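Local coordinates for superoxide dismutase (Clostridium difficile, PDB 4JZG), which probably protects cells from superoxide by converting it, at a bound manganese or iron ion, into hydrogen peroxide and molecular oxygen, at residues Y83-F88 against G165-E170. Numbering follows the deposited sequence.
Sequences YNHKFF and GLDVWE. With MN (manganese (II) ion), chain B.
His85 and Asp167 meet through a manganese ion and not through a hydrogen bond, a worked example of how a metal can tie two domains together. His85 NE2 binds the metal at 2.1 Å and Asp167 OD2 at 2.0 Å. Their imidazole and carboxylate planes are turned 81° apart. A hydrogen bond from the imidazole ND1 of His85 to the backbone carbonyl of Gly81, one helical turn back, fixes the ring's rotation and probably makes NE2 a somewhat better electron-pair donor to the metal. On the aspartate, OD1 accepts from Trp169 N at 3.0 Å, met from above the carboxylate plane; this Asx turn leaves OD2 directed at the ion.

The tight part lies on the Phe88 side of Asp167. With CG anti to the backbone N (chi1 -178°), Phe88 reaches from helix 72-90 to strand 161-167 and sets one ring face against Asp167 CB, 4.0 Å from the ring centroid, a CH-pi contact almost along the ring normal. The ring's edge receives Gly165 O in plane, 3.4 Å from CD1, while Leu166 CD1 touches CE1 and Tyr184 of helix 181-188 packs against both side chains. The looser margin is at Phe87, partly exposed, which touches the strand just through the ring edge, CE2 lying 3.6 Å from Gly165 N.

A water binds the manganese at 2.4 Å and makes a weak hydrogen bond to Asp167 OD1. His30 and His171 complete the three-histidine, one-aspartate site at the junction of the alpha-hairpin and C-terminal domains, the hallmark of iron/manganese superoxide dismutases.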
loop_
_atom_site.group_PDB
_atom_site.type_symbol
_atom_site.label_atom_id
_atom_site.label_comp_id
_atom_site.label_asym_id
_atom_site.label_seq_id
_atom_site.Cartn_x
_atom_site.Cartn_y
_atom_site.Cartn_z
ATOM N N TYR A 83 -2.682 -12.118 -11.842
ATOM C CA TYR A 83 -3.980 -12.763 -11.671
ATOM C C TYR A 83 -5.044 -11.781 -11.188
ATOM O O TYR A 83 -6.138 -11.717 -11.748
ATOM C CB TYR A 83 -3.895 -13.948 -10.696
ATOM C CG TYR A 83 -5.224 -14.641 -10.547
ATOM C CD1 TYR A 83 -5.595 -15.651 -11.424
ATOM C CD2 TYR A 83 -6.127 -14.263 -9.556
ATOM C CE1 TYR A 83 -6.824 -16.284 -11.314
ATOM C CE2 TYR A 83 -7.363 -14.886 -9.438
ATOM C CZ TYR A 83 -7.704 -15.898 -10.323
ATOM O OH TYR A 83 -8.927 -16.534 -10.229
ATOM N N ASN A 84 -4.728 -11.028 -10.137
ATOM C CA ASN A 84 -5.695 -10.101 -9.543
ATOM C C ASN A 84 -6.199 -9.033 -10.517
ATOM O O ASN A 84 -7.383 -8.711 -10.547
ATOM C CB ASN A 84 -5.111 -9.445 -8.283
ATOM C CG ASN A 84 -4.857 -10.453 -7.176
ATOM O OD1 ASN A 84 -5.384 -11.565 -7.215
ATOM N ND2 ASN A 84 -4.056 -10.074 -6.186
ATOM N N HIS A 85 -5.295 -8.489 -11.320
ATOM C CA HIS A 85 -5.673 -7.438 -12.250
ATOM C C HIS A 85 -6.453 -7.979 -13.453
ATOM O O HIS A 85 -7.440 -7.369 -13.874
ATOM C CB HIS A 85 -4.445 -6.616 -12.672
ATOM C CG HIS A 85 -3.964 -5.685 -11.604
ATOM N ND1 HIS A 85 -3.078 -6.072 -10.620
ATOM C CD2 HIS A 85 -4.282 -4.395 -11.335
ATOM C CE1 HIS A 85 -2.857 -5.054 -9.804
ATOM N NE2 HIS A 85 -3.563 -4.019 -10.225
ATOM N N LYS A 86 -6.035 -9.113 -14.007
ATOM C CA LYS A 86 -6.848 -9.718 -15.056
ATOM C C LYS A 86 -8.272 -9.901 -14.528
ATOM O O LYS A 86 -9.255 -9.573 -15.210
ATOM C CB LYS A 86 -6.295 -11.064 -15.534
ATOM C CG LYS A 86 -7.201 -11.727 -16.580
ATOM C CD LYS A 86 -6.920 -13.221 -16.743
ATOM C CE LYS A 86 -5.493 -13.461 -17.218
ATOM N NZ LYS A 86 -5.094 -14.907 -17.207
ATOM N N PHE A 87 -8.372 -10.410 -13.302
ATOM C CA PHE A 87 -9.662 -10.660 -12.678
ATOM C C PHE A 87 -10.446 -9.368 -12.486
ATOM O O PHE A 87 -11.650 -9.316 -12.731
ATOM C CB PHE A 87 -9.460 -11.325 -11.318
ATOM C CG PHE A 87 -10.742 -11.633 -10.599
ATOM C CD1 PHE A 87 -11.289 -12.916 -10.639
ATOM C CD2 PHE A 87 -11.415 -10.639 -9.895
ATOM C CE1 PHE A 87 -12.474 -13.199 -9.982
ATOM C CE2 PHE A 87 -12.601 -10.915 -9.232
ATOM C CZ PHE A 87 -13.133 -12.195 -9.274
ATOM N N PHE A 88 -9.757 -8.334 -12.016
ATOM C CA PHE A 88 -10.392 -7.063 -11.672
ATOM C C PHE A 88 -10.949 -6.352 -12.911
ATOM O O PHE A 88 -12.055 -5.835 -12.895
ATOM C CB PHE A 88 -9.376 -6.163 -10.956
ATOM C CG PHE A 88 -9.927 -4.831 -10.515
ATOM C CD1 PHE A 88 -10.973 -4.764 -9.609
ATOM C CD2 PHE A 88 -9.357 -3.644 -10.970
ATOM C CE1 PHE A 88 -11.470 -3.534 -9.180
ATOM C CE2 PHE A 88 -9.840 -2.412 -10.540
ATOM C CZ PHE A 88 -10.900 -2.356 -9.649
ATOM N N GLY A 165 -14.079 -8.834 -6.659
ATOM C CA GLY A 165 -12.991 -8.310 -5.854
ATOM C C GLY A 165 -12.714 -6.861 -6.205
ATOM O O GLY A 165 -12.841 -6.472 -7.364
ATOM N N LEU A 166 -12.328 -6.062 -5.215
ATOM C CA LEU A 166 -12.049 -4.645 -5.431
ATOM C C LEU A 166 -10.606 -4.308 -5.042
ATOM O O LEU A 166 -10.192 -4.558 -3.912
ATOM C CB LEU A 166 -13.014 -3.803 -4.595
ATOM C CG LEU A 166 -12.826 -2.285 -4.625
ATOM C CD1 LEU A 166 -12.936 -1.752 -6.055
ATOM C CD2 LEU A 166 -13.844 -1.609 -3.722
ATOM N N ASP A 167 -9.849 -3.758 -5.989
ATOM C CA ASP A 167 -8.506 -3.233 -5.758
ATOM C C ASP A 167 -8.598 -1.966 -4.891
ATOM O O ASP A 167 -9.211 -0.984 -5.302
ATOM C CB ASP A 167 -7.867 -2.907 -7.122
ATOM C CG ASP A 167 -6.375 -2.649 -7.041
ATOM O OD1 ASP A 167 -5.847 -2.583 -5.918
ATOM O OD2 ASP A 167 -5.710 -2.512 -8.103
ATOM N N VAL A 168 -8.038 -1.989 -3.679
ATOM C CA VAL A 168 -7.924 -0.757 -2.887
ATOM C C VAL A 168 -6.473 -0.283 -2.694
ATOM O O VAL A 168 -6.184 0.492 -1.788
ATOM C CB VAL A 168 -8.678 -0.808 -1.523
ATOM C CG1 VAL A 168 -10.193 -0.914 -1.737
ATOM C CG2 VAL A 168 -8.190 -1.948 -0.672
ATOM N N TRP A 169 -5.558 -0.740 -3.541
ATOM C CA TRP A 169 -4.287 -0.039 -3.647
ATOM C C TRP A 169 -4.617 1.409 -4.020
ATOM O O TRP A 169 -5.563 1.669 -4.770
ATOM C CB TRP A 169 -3.404 -0.638 -4.732
ATOM C CG TRP A 169 -2.715 -1.928 -4.376
ATOM C CD1 TRP A 169 -3.304 -3.099 -3.972
ATOM C CD2 TRP A 169 -1.305 -2.195 -4.460
ATOM N NE1 TRP A 169 -2.341 -4.069 -3.786
ATOM C CE2 TRP A 169 -1.110 -3.541 -4.080
ATOM C CE3 TRP A 169 -0.189 -1.426 -4.818
ATOM C CZ2 TRP A 169 0.151 -4.130 -4.040
ATOM C CZ3 TRP A 169 1.063 -2.011 -4.778
ATOM C CH2 TRP A 169 1.221 -3.356 -4.396
ATOM N N GLU A 170 -3.829 2.347 -3.513
ATOM C CA GLU A 170 -4.099 3.762 -3.738
ATOM C C GLU A 170 -3.974 4.130 -5.212
ATOM O O GLU A 170 -4.651 5.037 -5.682
ATOM C CB GLU A 170 -3.213 4.647 -2.835
ATOM C CG GLU A 170 -3.710 4.675 -1.387
ATOM C CD GLU A 170 -2.741 5.338 -0.412
ATOM O OE1 GLU A 170 -1.514 5.252 -0.624
ATOM O OE2 GLU A 170 -3.215 5.933 0.579
HETATM MN MN MN B . -3.952 -2.400 -8.977
HETATM O O HOH W 1 -3.363 -3.497 -6.980
#